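Local coordinates for 3-phosphoshikimate 1-carboxyvinyltransferase (Streptomyces sviceus, PDB 7M0O), which probably catalyses transfer of the enolpyruvyl group of phosphoenolpyruvate to the 5-hydroxyl of shikimate-3-phosphate, the sixth step of the chorismate pathway, at residues G253-F257 with M290-T296; P310-V316 with D346-P352. All coordinates share one frame; numbering follows the deposited sequence.

Following the chain from the N terminus, contact 1 closes first: G253-F257, the turn that leads into helix 257-263, meets M290-T296, the turn leading from strand 286-289 into helix 297-303. Only then does contact 2 open, between neighbouring strands 311-314 and 347-351, and its loop holds helix 326-336 and strand 340-344. The two loops are thus in series, neither nested nor crossed. Helix 297-303 bridges them as the connection of a beta-alpha-beta unit, since strands 286-289 and 311-314 run parallel. The contacts also touch: M290 packs on I313 and V316 and probably bonds through its N to E314 O, while R291 makes a long, weak ion pair with D315.

Contact 1. Residues G253-F257 with M290-T296; sequences GDLGF and MRDISDT
D254 OD1 takes hydrogen bonds from two waters that carry it to the backbone of M290-T296: one water also donates to D292 O, and the other, 2.8 Å from OD1 of D254, accepts from D295 N. No direct hydrogen bond crosses here, so the solvent is part of the joint. The other oxygen, D254 OD2, is bonded to S224 in helix 223-235, and a third water donates to both it and D295 OD2. D254 CG also rests 3.9 Å from the methyl T296 CG2. The contact brings together the 3-10 turns that lead into helices 257-263 and 297-303, beside what is probably the substrate site of this EPSP synthase. D295, the predicted proton acceptor, lies there close to R326, R367 and a bound phosphate ion. T296 OG1 donates in the carbonyl plane to I293 O at 2.8 Å, and that oxygen also accepts from T296 N. With CG anti to the backbone N (chi1 178°), the ring of F257 reaches T296, its CD1 lying 3.4 Å from T296 OG1. An alanine at T296 would leave I293 O without its hydroxyl donor and is likely to open a gap between F257 and the D254 carboxylate. M290 bends at chi3 (82°), which turns its CE to the edge of the F257 ring, 3.9 Å from CD1. I293 CG2 presses closely on G253 O, at 3.2 Å.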
loop_
_atom_site.group_PDB
_atom_site.type_symbol
_atom_site.label_atom_id
_atom_site.label_comp_id
_atom_site.label_asym_id
_atom_site.label_seq_id
_atom_site.Cartn_x
_atom_site.Cartn_y
_atom_site.Cartn_z
ATOM N N GLY A 253 -4.372 6.577 5.480
ATOM C CA GLY A 253 -5.154 6.739 6.701
ATOM C C GLY A 253 -4.496 6.185 7.959
ATOM O O GLY A 253 -4.790 6.646 9.073
ATOM N N ASP A 254 -3.595 5.211 7.816
ATOM C CA ASP A 254 -3.053 4.616 9.037
ATOM C C ASP A 254 -2.099 5.542 9.775
ATOM O O ASP A 254 -1.744 5.224 10.917
ATOM C CB ASP A 254 -2.344 3.293 8.741
ATOM C CG ASP A 254 -3.318 2.138 8.557
ATOM O OD1 ASP A 254 -4.550 2.346 8.692
ATOM O OD2 ASP A 254 -2.850 1.028 8.244
ATOM N N LEU A 255 -1.664 6.659 9.166
ATOM C CA LEU A 255 -0.982 7.684 9.961
ATOM C C LEU A 255 -1.853 8.147 11.126
ATOM O O LEU A 255 -1.326 8.556 12.162
ATOM C CB LEU A 255 -0.572 8.884 9.091
ATOM C CG LEU A 255 0.320 9.906 9.824
ATOM C CD1 LEU A 255 1.598 9.242 10.332
ATOM C CD2 LEU A 255 0.708 11.070 8.935
ATOM N N GLY A 256 -3.179 8.068 10.993
ATOM C CA GLY A 256 -4.071 8.411 12.099
ATOM C C GLY A 256 -3.852 7.599 13.368
ATOM O O GLY A 256 -4.386 7.967 14.425
ATOM N N PHE A 257 -3.094 6.507 13.298
ATOM C CA PHE A 257 -2.736 5.797 14.511
ATOM C C PHE A 257 -2.025 6.718 15.501
ATOM O O PHE A 257 -2.175 6.559 16.718
ATOM C CB PHE A 257 -1.884 4.571 14.154
ATOM C CG PHE A 257 -1.410 3.778 15.351
ATOM C CD1 PHE A 257 -2.304 3.015 16.094
ATOM C CD2 PHE A 257 -0.067 3.778 15.719
ATOM C CE1 PHE A 257 -1.877 2.271 17.174
ATOM C CE2 PHE A 257 0.377 3.051 16.796
ATOM C CZ PHE A 257 -0.525 2.295 17.545
ATOM N N MET A 290 -11.499 2.128 15.937
ATOM C CA MET A 290 -10.449 1.944 14.937
ATOM C C MET A 290 -10.974 1.413 13.602
ATOM O O MET A 290 -10.223 0.803 12.835
ATOM C CB MET A 290 -9.345 1.041 15.501
ATOM C CG MET A 290 -8.641 1.680 16.706
ATOM S SD MET A 290 -7.161 0.798 17.333
ATOM C CE MET A 290 -5.873 1.375 16.217
ATOM N N ARG A 291 -12.260 1.654 13.301
ATOM C CA ARG A 291 -12.849 1.167 12.045
ATOM C C ARG A 291 -12.024 1.571 10.826
ATOM O O ARG A 291 -11.753 0.748 9.942
ATOM C CB ARG A 291 -14.284 1.678 11.891
ATOM C CG ARG A 291 -14.920 1.229 10.571
ATOM C CD ARG A 291 -16.346 1.726 10.446
ATOM N NE ARG A 291 -16.471 3.093 10.944
ATOM C CZ ARG A 291 -16.256 4.179 10.213
ATOM N NH1 ARG A 291 -15.912 4.066 8.936
ATOM N NH2 ARG A 291 -16.389 5.379 10.762
ATOM N N ASP A 292 -11.626 2.838 10.754
ATOM C CA ASP A 292 -10.960 3.367 9.573
ATOM C C ASP A 292 -9.440 3.256 9.626
ATOM O O ASP A 292 -8.777 3.643 8.655
ATOM C CB ASP A 292 -11.368 4.827 9.362
ATOM C CG ASP A 292 -12.827 4.960 8.992
ATOM O OD1 ASP A 292 -13.327 4.040 8.308
ATOM O OD2 ASP A 292 -13.459 5.963 9.388
ATOM N N ILE A 293 -8.871 2.736 10.718
ATOM C CA ILE A 293 -7.434 2.465 10.797
ATOM C C ILE A 293 -7.208 1.040 11.307
ATOM O O ILE A 293 -6.302 0.788 12.106
ATOM C CB ILE A 293 -6.703 3.504 11.680
ATOM C CG1 ILE A 293 -7.356 3.670 13.062
ATOM C CG2 ILE A 293 -6.642 4.862 10.969
ATOM C CD1 ILE A 293 -6.442 4.392 14.054
ATOM N N SER A 294 -8.007 0.084 10.825
ATOM C CA SER A 294 -8.090 -1.207 11.500
ATOM C C SER A 294 -6.834 -2.074 11.355
ATOM O O SER A 294 -6.616 -2.949 12.200
ATOM C CB SER A 294 -9.316 -1.985 11.005
ATOM O OG SER A 294 -9.250 -2.232 9.620
ATOM N N ASP A 295 -6.005 -1.865 10.323
ATOM C CA ASP A 295 -4.752 -2.617 10.238
ATOM C C ASP A 295 -3.814 -2.319 11.413
ATOM O O ASP A 295 -2.876 -3.096 11.647
ATOM C CB ASP A 295 -4.046 -2.320 8.918
ATOM C CG ASP A 295 -4.709 -3.032 7.714
ATOM O OD1 ASP A 295 -5.539 -3.940 7.918
ATOM O OD2 ASP A 295 -4.401 -2.688 6.557
ATOM N N THR A 296 -4.025 -1.207 12.130
ATOM C CA THR A 296 -3.235 -0.870 13.312
ATOM C C THR A 296 -3.915 -1.249 14.620
ATOM O O THR A 296 -3.334 -1.025 15.697
ATOM C CB THR A 296 -2.866 0.631 13.346
ATOM O OG1 THR A 296 -4.027 1.461 13.556
ATOM C CG2 THR A 296 -2.156 1.031 12.067
HETATM O O HOH W 1 -6.331 3.657 7.199
HETATM O O HOH W 2 -6.213 0.183 8.162
HETATM O O HOH W 3 -3.527 -0.496 5.625
#

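Contact 2. Residues P310-V316 with D346-P352; sequences PVRIEDV and DWIEIHP
R312 carries CG anti to its own N (chi1 -175°) and continues extended to NE, while W347 sets CG between its N and carbonyl carbon (chi1 60°); together these torsions lay the guanidinium over the indole. The two groups stack with centres 3.8 Å apart and planes inclined by 29°, a cation-pi contact in which R312 NH2 stands over the centre of the W347 ring system. Carboxylates hold the rim of the guanidinium in its plane. R312 NH1 donates to E349 OE1 at 2.7 Å, nearly along the C-O axis, although the E349 carboxylate is turned almost perpendicular to the guanidinium. From its own strand, R312 NE reaches the anti lone pair of E314 OE2 at 2.8 Å. Two salt bridges and a stack therefore fix the rotation of one arginine. Strands 311-314 and 347-351, the antiparallel central pair of a four-stranded sheet, are second and fourth in the beta-alpha-beta-alpha-beta-beta unit from which EPSP synthase domains are built. V311 with I350 and I313 with I348 are hydrogen-bonded pairs, R312 with E349 a non-hydrogen-bonded one. On the face opposite R312, I313 CB meets I348 CG2 at 3.8 Å, and these aliphatic side chains pack against the unit's two helices, 297-303 and 326-336. Beyond the strand end, V316 N bonds to D346 O at 3.0 Å. A water donating to D315 OD1 and D346 OD2 spans these two acids, while D315 OD2 is held by N289.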
loop_
_atom_site.group_PDB
_atom_site.type_symbol
_atom_site.label_atom_id
_atom_site.label_comp_id
_atom_site.label_asym_id
_atom_site.label_seq_id
_atom_site.Cartn_x
_atom_site.Cartn_y
_atom_site.Cartn_z
ATOM N N PRO A 310 -8.164 0.199 31.299
ATOM C CA PRO A 310 -8.523 -0.638 30.143
ATOM C C PRO A 310 -8.387 0.091 28.811
ATOM O O PRO A 310 -8.633 1.299 28.697
ATOM C CB PRO A 310 -9.982 -1.018 30.416
ATOM C CG PRO A 310 -10.069 -1.022 31.897
ATOM C CD PRO A 310 -9.148 0.059 32.386
ATOM N N VAL A 311 -7.996 -0.670 27.798
ATOM C CA VAL A 311 -7.955 -0.200 26.422
ATOM C C VAL A 311 -9.057 -0.955 25.701
ATOM O O VAL A 311 -9.009 -2.183 25.591
ATOM C CB VAL A 311 -6.583 -0.429 25.770
ATOM C CG1 VAL A 311 -6.641 -0.068 24.300
ATOM C CG2 VAL A 311 -5.512 0.413 26.493
ATOM N N ARG A 312 -10.073 -0.239 25.249
ATOM C CA ARG A 312 -11.179 -0.859 24.533
ATOM C C ARG A 312 -11.152 -0.395 23.085
ATOM O O ARG A 312 -11.277 0.810 22.815
ATOM C CB ARG A 312 -12.512 -0.519 25.194
ATOM C CG ARG A 312 -13.701 -1.245 24.567
ATOM C CD ARG A 312 -14.965 -1.023 25.374
ATOM N NE ARG A 312 -16.187 -1.449 24.691
ATOM C CZ ARG A 312 -16.857 -2.556 24.998
ATOM N NH1 ARG A 312 -16.424 -3.346 25.970
ATOM N NH2 ARG A 312 -17.971 -2.859 24.346
ATOM N N ILE A 313 -11.016 -1.345 22.160
ATOM C CA ILE A 313 -10.972 -1.058 20.727
ATOM C C ILE A 313 -12.319 -1.446 20.125
ATOM O O ILE A 313 -12.737 -2.602 20.231
ATOM C CB ILE A 313 -9.811 -1.803 20.046
ATOM C CG1 ILE A 313 -8.472 -1.417 20.680
ATOM C CG2 ILE A 313 -9.765 -1.497 18.544
ATOM C CD1 ILE A 313 -7.294 -2.159 20.040
ATOM N N GLU A 314 -13.014 -0.482 19.504
ATOM C CA GLU A 314 -14.393 -0.672 19.080
ATOM C C GLU A 314 -14.522 -0.512 17.569
ATOM O O GLU A 314 -13.676 0.107 16.913
ATOM C CB GLU A 314 -15.340 0.333 19.773
ATOM C CG GLU A 314 -15.556 0.040 21.236
ATOM C CD GLU A 314 -16.494 1.015 21.915
ATOM O OE1 GLU A 314 -16.772 2.096 21.348
ATOM O OE2 GLU A 314 -16.935 0.699 23.037
ATOM N N ASP A 315 -15.605 -1.093 17.027
ATOM C CA ASP A 315 -15.988 -0.938 15.621
ATOM C C ASP A 315 -14.974 -1.602 14.684
ATOM O O ASP A 315 -14.680 -1.087 13.602
ATOM C CB ASP A 315 -16.185 0.540 15.266
ATOM C CG ASP A 315 -17.246 0.771 14.177
ATOM O OD1 ASP A 315 -17.817 -0.199 13.615
ATOM O OD2 ASP A 315 -17.508 1.955 13.878
ATOM N N VAL A 316 -14.475 -2.779 15.074
ATOM C CA VAL A 316 -13.455 -3.467 14.293
ATOM C C VAL A 316 -13.956 -4.846 13.869
ATOM O O VAL A 316 -13.202 -5.822 13.889
ATOM C CB VAL A 316 -12.121 -3.569 15.067
ATOM C CG1 VAL A 316 -11.417 -2.212 15.058
ATOM C CG2 VAL A 316 -12.333 -4.052 16.524
ATOM N N ASP A 346 -17.538 -7.048 17.739
ATOM C CA ASP A 346 -16.723 -6.112 16.977
ATOM C C ASP A 346 -15.844 -5.258 17.877
ATOM O O ASP A 346 -15.538 -4.106 17.535
ATOM C CB ASP A 346 -17.595 -5.210 16.101
ATOM C CG ASP A 346 -18.557 -4.336 16.906
ATOM O OD1 ASP A 346 -18.688 -4.507 18.136
ATOM O OD2 ASP A 346 -19.209 -3.463 16.288
ATOM N N TRP A 347 -15.429 -5.797 19.022
ATOM C CA TRP A 347 -14.635 -5.031 19.973
ATOM C C TRP A 347 -13.753 -5.973 20.782
ATOM O O TRP A 347 -14.011 -7.176 20.878
ATOM C CB TRP A 347 -15.521 -4.176 20.903
ATOM C CG TRP A 347 -16.518 -4.939 21.766
ATOM C CD1 TRP A 347 -17.841 -5.164 21.486
ATOM C CD2 TRP A 347 -16.269 -5.548 23.043
ATOM N NE1 TRP A 347 -18.433 -5.861 22.525
ATOM C CE2 TRP A 347 -17.488 -6.118 23.484
ATOM C CE3 TRP A 347 -15.134 -5.674 23.850
ATOM C CZ2 TRP A 347 -17.602 -6.798 24.700
ATOM C CZ3 TRP A 347 -15.250 -6.347 25.072
ATOM C CH2 TRP A 347 -16.473 -6.912 25.474
ATOM N N ILE A 348 -12.685 -5.402 21.341
ATOM C CA ILE A 348 -11.779 -6.111 22.243
ATOM C C ILE A 348 -11.389 -5.157 23.364
ATOM O O ILE A 348 -11.088 -3.985 23.109
ATOM C CB ILE A 348 -10.550 -6.640 21.481
ATOM C CG1 ILE A 348 -9.569 -7.332 22.439
ATOM C CG2 ILE A 348 -9.848 -5.521 20.699
ATOM C CD1 ILE A 348 -8.453 -8.086 21.715
ATOM N N GLU A 349 -11.421 -5.646 24.609
ATOM C CA GLU A 349 -11.093 -4.833 25.778
ATOM C C GLU A 349 -9.946 -5.504 26.528
ATOM O O GLU A 349 -10.056 -6.669 26.940
ATOM C CB GLU A 349 -12.306 -4.626 26.690
ATOM C CG GLU A 349 -12.051 -3.594 27.797
ATOM C CD GLU A 349 -13.323 -3.013 28.422
ATOM O OE1 GLU A 349 -14.417 -3.122 27.831
ATOM O OE2 GLU A 349 -13.218 -2.432 29.525
ATOM N N ILE A 350 -8.844 -4.779 26.671
ATOM C CA ILE A 350 -7.605 -5.296 27.226
ATOM C C ILE A 350 -7.385 -4.661 28.594
ATOM O O ILE A 350 -7.395 -3.432 28.728
ATOM C CB ILE A 350 -6.417 -5.009 26.290
ATOM C CG1 ILE A 350 -6.657 -5.639 24.912
ATOM C CG2 ILE A 350 -5.112 -5.521 26.912
ATOM C CD1 ILE A 350 -6.105 -4.866 23.760
ATOM N N HIS A 351 -7.136 -5.495 29.600
ATOM C CA HIS A 351 -6.973 -5.010 30.959
ATOM C C HIS A 351 -5.508 -5.077 31.357
ATOM O O HIS A 351 -4.933 -6.178 31.418
ATOM C CB HIS A 351 -7.848 -5.829 31.906
ATOM C CG HIS A 351 -9.306 -5.669 31.605
ATOM N ND1 HIS A 351 -10.068 -4.674 32.175
ATOM C CD2 HIS A 351 -10.124 -6.328 30.750
ATOM C CE1 HIS A 351 -11.303 -4.746 31.710
ATOM N NE2 HIS A 351 -11.363 -5.739 30.840
ATOM N N PRO A 352 -4.869 -3.935 31.595
ATOM C CA PRO A 352 -3.425 -3.929 31.841
ATOM C C PRO A 352 -3.054 -4.683 33.104
ATOM O O PRO A 352 -3.843 -4.820 34.043
ATOM C CB PRO A 352 -3.087 -2.437 31.971
ATOM C CG PRO A 352 -4.394 -1.745 32.192
ATOM C CD PRO A 352 -5.434 -2.578 31.507
HETATM O O HOH W 4 -17.804 -1.828 18.950
HETATM O O HOH W 5 -20.029 -1.194 15.488
#